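Local coordinates for conserved exported protein (Bacteroides fragilis, PDB 3CLW), which is of unknown function but probably acts as a glycoside hydrolase, cleaving O-glycosidic bonds, at residues Cys30-Lys35 with Gly109-Phe113; Gln369-Leu373 with Gly385-Thr389. All blocks are in the same frame, centred on the assembly; numbering follows the deposited sequence.

Contact 1 of 2, residues Cys30-Lys35 with Gly109-Phe113; sequences CAFIGK and GQQWF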
# COMPACT_ATOMS: atom_id res chain seq x y z
N CYS A 30 -4.92 1.37 -14.75
CA CYS A 30 -4.60 0.04 -15.22
C CYS A 30 -5.68 -0.56 -16.10
O CYS A 30 -5.39 -1.40 -16.99
CB CYS A 30 -4.26 -0.88 -14.03
SG CYS A 30 -2.64 -0.41 -13.32
N ALA A 31 -6.92 -0.13 -15.89
CA ALA A 31 -8.00 -0.53 -16.81
C ALA A 31 -7.66 -0.09 -18.25
O ALA A 31 -7.94 -0.82 -19.20
CB ALA A 31 -9.35 0.06 -16.36
N PHE A 32 -7.05 1.09 -18.40
CA PHE A 32 -6.73 1.59 -19.73
C PHE A 32 -5.47 0.95 -20.27
O PHE A 32 -5.46 0.48 -21.38
CB PHE A 32 -6.62 3.12 -19.75
CG PHE A 32 -7.92 3.79 -19.49
CD1 PHE A 32 -8.84 3.97 -20.53
CD2 PHE A 32 -8.28 4.19 -18.19
CE1 PHE A 32 -10.08 4.58 -20.29
CE2 PHE A 32 -9.50 4.81 -17.95
CZ PHE A 32 -10.40 5.00 -19.01
N ILE A 33 -4.44 0.88 -19.44
CA ILE A 33 -3.18 0.32 -19.84
C ILE A 33 -3.31 -1.16 -20.21
O ILE A 33 -2.77 -1.60 -21.22
CB ILE A 33 -2.12 0.51 -18.75
CG1 ILE A 33 -1.77 1.98 -18.60
CG2 ILE A 33 -0.85 -0.33 -19.07
CD1 ILE A 33 -0.85 2.28 -17.42
N GLY A 34 -4.01 -1.92 -19.38
CA GLY A 34 -4.14 -3.33 -19.61
C GLY A 34 -4.97 -3.67 -20.83
O GLY A 34 -4.84 -4.76 -21.39
N LYS A 35 -5.84 -2.75 -21.22
CA LYS A 35 -6.73 -2.99 -22.34
C LYS A 35 -6.21 -2.41 -23.66
O LYS A 35 -6.35 -3.04 -24.69
CB LYS A 35 -8.12 -2.45 -22.08
CG LYS A 35 -9.15 -2.93 -23.10
CD LYS A 35 -10.53 -2.29 -22.85
CE LYS A 35 -11.62 -3.08 -23.62
NZ LYS A 35 -12.76 -2.16 -23.95
N GLY A 109 -9.03 -4.67 -18.54
CA GLY A 109 -7.68 -4.15 -18.40
C GLY A 109 -7.08 -4.56 -17.06
O GLY A 109 -5.92 -4.95 -16.97
N GLN A 110 -7.88 -4.48 -16.01
CA GLN A 110 -7.43 -4.90 -14.68
C GLN A 110 -7.20 -6.41 -14.59
O GLN A 110 -6.27 -6.85 -13.91
CB GLN A 110 -8.42 -4.42 -13.63
CG GLN A 110 -8.37 -2.95 -13.37
CD GLN A 110 -9.59 -2.50 -12.60
OE1 GLN A 110 -10.60 -2.15 -13.20
NE2 GLN A 110 -9.52 -2.54 -11.26
N GLN A 111 -8.03 -7.19 -15.29
CA GLN A 111 -7.82 -8.64 -15.33
C GLN A 111 -6.54 -9.00 -16.06
O GLN A 111 -5.87 -9.94 -15.68
CB GLN A 111 -9.00 -9.38 -15.93
CG GLN A 111 -10.32 -9.23 -15.13
CD GLN A 111 -11.42 -10.06 -15.75
OE1 GLN A 111 -11.25 -11.24 -15.98
NE2 GLN A 111 -12.53 -9.44 -16.04
N TRP A 112 -6.19 -8.24 -17.10
CA TRP A 112 -4.89 -8.41 -17.77
C TRP A 112 -3.75 -8.28 -16.74
O TRP A 112 -2.84 -9.09 -16.74
CB TRP A 112 -4.68 -7.41 -18.95
CG TRP A 112 -3.41 -7.72 -19.64
CD1 TRP A 112 -3.23 -8.63 -20.66
CD2 TRP A 112 -2.11 -7.22 -19.31
NE1 TRP A 112 -1.89 -8.71 -21.00
CE2 TRP A 112 -1.19 -7.85 -20.18
CE3 TRP A 112 -1.63 -6.30 -18.37
CZ2 TRP A 112 0.19 -7.58 -20.15
CZ3 TRP A 112 -0.28 -6.01 -18.35
CH2 TRP A 112 0.62 -6.68 -19.22
N PHE A 113 -3.77 -7.22 -15.93
CA PHE A 113 -2.78 -7.01 -14.86
C PHE A 113 -2.69 -8.15 -13.85
O PHE A 113 -1.60 -8.55 -13.46
CB PHE A 113 -2.97 -5.67 -14.15
CG PHE A 113 -2.23 -4.58 -14.79
CD1 PHE A 113 -2.81 -3.82 -15.81
CD2 PHE A 113 -0.91 -4.36 -14.44
CE1 PHE A 113 -2.08 -2.85 -16.46
CE2 PHE A 113 -0.19 -3.39 -15.07
CZ PHE A 113 -0.77 -2.63 -16.09
O HOH W 1 -10.68 -2.30 -18.90

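Contact 2 of 2, residues Gln369-Leu373 with Gly385-Thr389; sequences QLLPL and GEIST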
# COMPACT_ATOMS: atom_id res chain seq x y z
N GLN A 369 5.73 7.08 -13.47
CA GLN A 369 5.13 8.23 -14.11
C GLN A 369 4.94 7.96 -15.61
O GLN A 369 5.83 7.46 -16.28
CB GLN A 369 5.95 9.48 -13.88
CG GLN A 369 5.42 10.68 -14.66
CD GLN A 369 6.05 11.96 -14.22
OE1 GLN A 369 7.23 12.01 -13.88
NE2 GLN A 369 5.27 13.02 -14.23
N LEU A 370 3.77 8.29 -16.10
CA LEU A 370 3.34 8.01 -17.46
C LEU A 370 3.46 9.35 -18.17
O LEU A 370 2.91 10.33 -17.68
CB LEU A 370 1.86 7.61 -17.42
CG LEU A 370 1.36 6.16 -17.41
CD1 LEU A 370 2.38 5.07 -16.99
CD2 LEU A 370 0.12 6.13 -16.56
N LEU A 371 4.21 9.39 -19.27
CA LEU A 371 4.43 10.66 -19.99
C LEU A 371 3.74 10.61 -21.34
O LEU A 371 3.93 9.66 -22.08
CB LEU A 371 5.93 10.96 -20.17
CG LEU A 371 6.74 10.98 -18.86
CD1 LEU A 371 8.26 10.91 -19.10
CD2 LEU A 371 6.41 12.20 -18.01
N PRO A 372 2.92 11.62 -21.67
CA PRO A 372 2.30 11.57 -23.00
C PRO A 372 3.38 11.43 -24.08
O PRO A 372 4.48 11.94 -23.90
CB PRO A 372 1.61 12.92 -23.12
CG PRO A 372 1.35 13.33 -21.69
CD PRO A 372 2.57 12.85 -20.95
N LEU A 373 3.10 10.71 -25.16
CA LEU A 373 3.99 10.77 -26.33
C LEU A 373 4.09 12.24 -26.78
O LEU A 373 3.25 13.08 -26.42
CB LEU A 373 3.50 9.86 -27.44
CG LEU A 373 3.32 8.40 -27.00
CD1 LEU A 373 2.83 7.51 -28.12
CD2 LEU A 373 4.60 7.85 -26.37
N GLY A 385 1.66 5.75 -24.23
CA GLY A 385 2.44 6.77 -23.54
C GLY A 385 3.84 6.26 -23.30
O GLY A 385 4.19 5.20 -23.74
N GLU A 386 4.63 7.04 -22.58
CA GLU A 386 6.00 6.68 -22.21
C GLU A 386 6.09 6.38 -20.69
O GLU A 386 5.56 7.10 -19.87
CB GLU A 386 6.96 7.84 -22.55
CG GLU A 386 8.45 7.49 -22.44
CD GLU A 386 9.36 8.69 -22.19
OE1 GLU A 386 8.97 9.84 -22.51
OE2 GLU A 386 10.48 8.47 -21.68
N ILE A 387 6.78 5.30 -20.37
CA ILE A 387 7.02 4.86 -18.99
C ILE A 387 8.27 5.57 -18.42
O ILE A 387 9.34 5.55 -19.02
CB ILE A 387 7.19 3.32 -18.97
CG1 ILE A 387 5.91 2.65 -19.47
CG2 ILE A 387 7.57 2.81 -17.60
CD1 ILE A 387 6.17 1.36 -20.19
N SER A 388 8.11 6.22 -17.27
CA SER A 388 9.26 6.81 -16.58
C SER A 388 9.29 6.33 -15.11
O SER A 388 8.33 6.53 -14.38
CB SER A 388 9.11 8.33 -16.70
OG SER A 388 10.11 9.03 -15.98
N THR A 389 10.35 5.66 -14.68
CA THR A 389 10.46 5.26 -13.27
C THR A 389 10.84 6.45 -12.40
O THR A 389 11.59 7.32 -12.84
CB THR A 389 11.46 4.09 -13.04
OG1 THR A 389 12.80 4.51 -13.36
CG2 THR A 389 11.08 2.89 -13.89
O HOH W 2 9.48 10.42 -13.91

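Contact 1 of 2, residues Cys30-Lys35 with Gly109-Phe113
Gly34 and Gly109 meet at a close helix-helix crossing, where the short helix 30-36, which follows the first strand of the chain, lies across the N-terminal part of helix 108-119. The axes of the two segments come within 7.0 Å at 74°, and the CA atoms of the two glycines are 3.8 Å apart. With no CB on either side, the backbones touch directly: Gly109 CA gives a C-H...O contact to Ala31 O at 3.4 Å, and Gly34 CA returns one to Gly109 O. One water links the two backbones, donating to Ala31 O and accepting from Gly109 N at 2.9 Å.

Beside the glycines, the ring of Phe113 is clasped on two faces. Cys30 SG makes a sulfur-aromatic contact over its centre, 4.0 Å from the Phe113 centroid and 11° off the ring normal, and Cys30 CB adds a CH-pi contact on that face; chi1 of Cys30, -71°, swings the sulfur to the side of its own backbone N and onto the ring. Trp112 CZ3 covers the opposite face, while Ile33 CG2 reaches the ring edge 3.8 Å from Phe113 CZ. Trp112 CB packs 3.6 Å from Gly34 O, a carbonyl that also accepts a hydrogen bond from Lys42 NZ; Lys42 in turn makes a cation-pi contact with the indole. Gln110 lays its CG near Ala31 and sends its amide NE2 to Asp26 and Asn71 O.

Trp68, Ile45 and Leu49 also pack against Phe113. Backbones brought together by missing side chains are typical of glycine-mediated helix packing, which here joins helices 30-36 and 108-119 within the family 30 TIM-barrel region.

Contact 2 of 2, residues Gln369-Leu373 with Gly385-Thr389
Strands 368-371 and 386-389 form an antiparallel pair in a small three-stranded sheet, joined by a long loop and completed on the other side of 368-371 by the short strand 360-361. Gln369 and Ser388 are a hydrogen-bonded pair, with Gln369 N to Ser388 O and Ser388 N to Gln369 O both at 2.8 Å. Leu371 and Glu386 form the second such pair: Leu371 N reaches Glu386 O at 2.7 Å with an N-H...O angle of 167°, and Glu386 N returns the bond to Leu371 O. Leu370 and Ile387, the non-hydrogen-bonded pair between them, point to the other face, where Ile387 meets Lys41, Ile45 and Leu48 of helix 39-50.

On the face of Gln369 and Leu371, Leu371 CD1 lies 3.6 Å from Ser388 CB. Glu386 runs alongside the leucine; with CG anti to the backbone N (chi1 -169°) and the chain extended, it brings OE1 to 3.6 Å from Leu371 CD1. A water bridges Gln369 OE1 and Ser388 OG, 2.6 Å from the latter. Past the strand, Leu373 CD2 comes down on Gly385 C at 3.5 Å.

Four backbone hydrogen bonds therefore set the pairing, and Leu371 adds van der Waals contacts with Ser388 CB and the glutamate; the polar ends of Gln369 and Ser388 are tied across the pair through water, with Gln369 NE2 satisfied by Leu362 O.

How the contacts relate
Along the chain the two contacts follow one another without overlap, and their centres lie about 16 Å apart on the same side of the molecule's centre. They meet through Ile33 CD1 and Leu370 CD2, 4.1 Å apart, which pack together where the helix of contact 1 borders the small sheet of contact 2. Helix 39-50 packs against both contacts, Ile45 being common to them. The small sheet of 369-373 and 385-389 thus rests beside helix 30-36, with helix 39-50 touching both, and an early part of the chain is brought against a much later one.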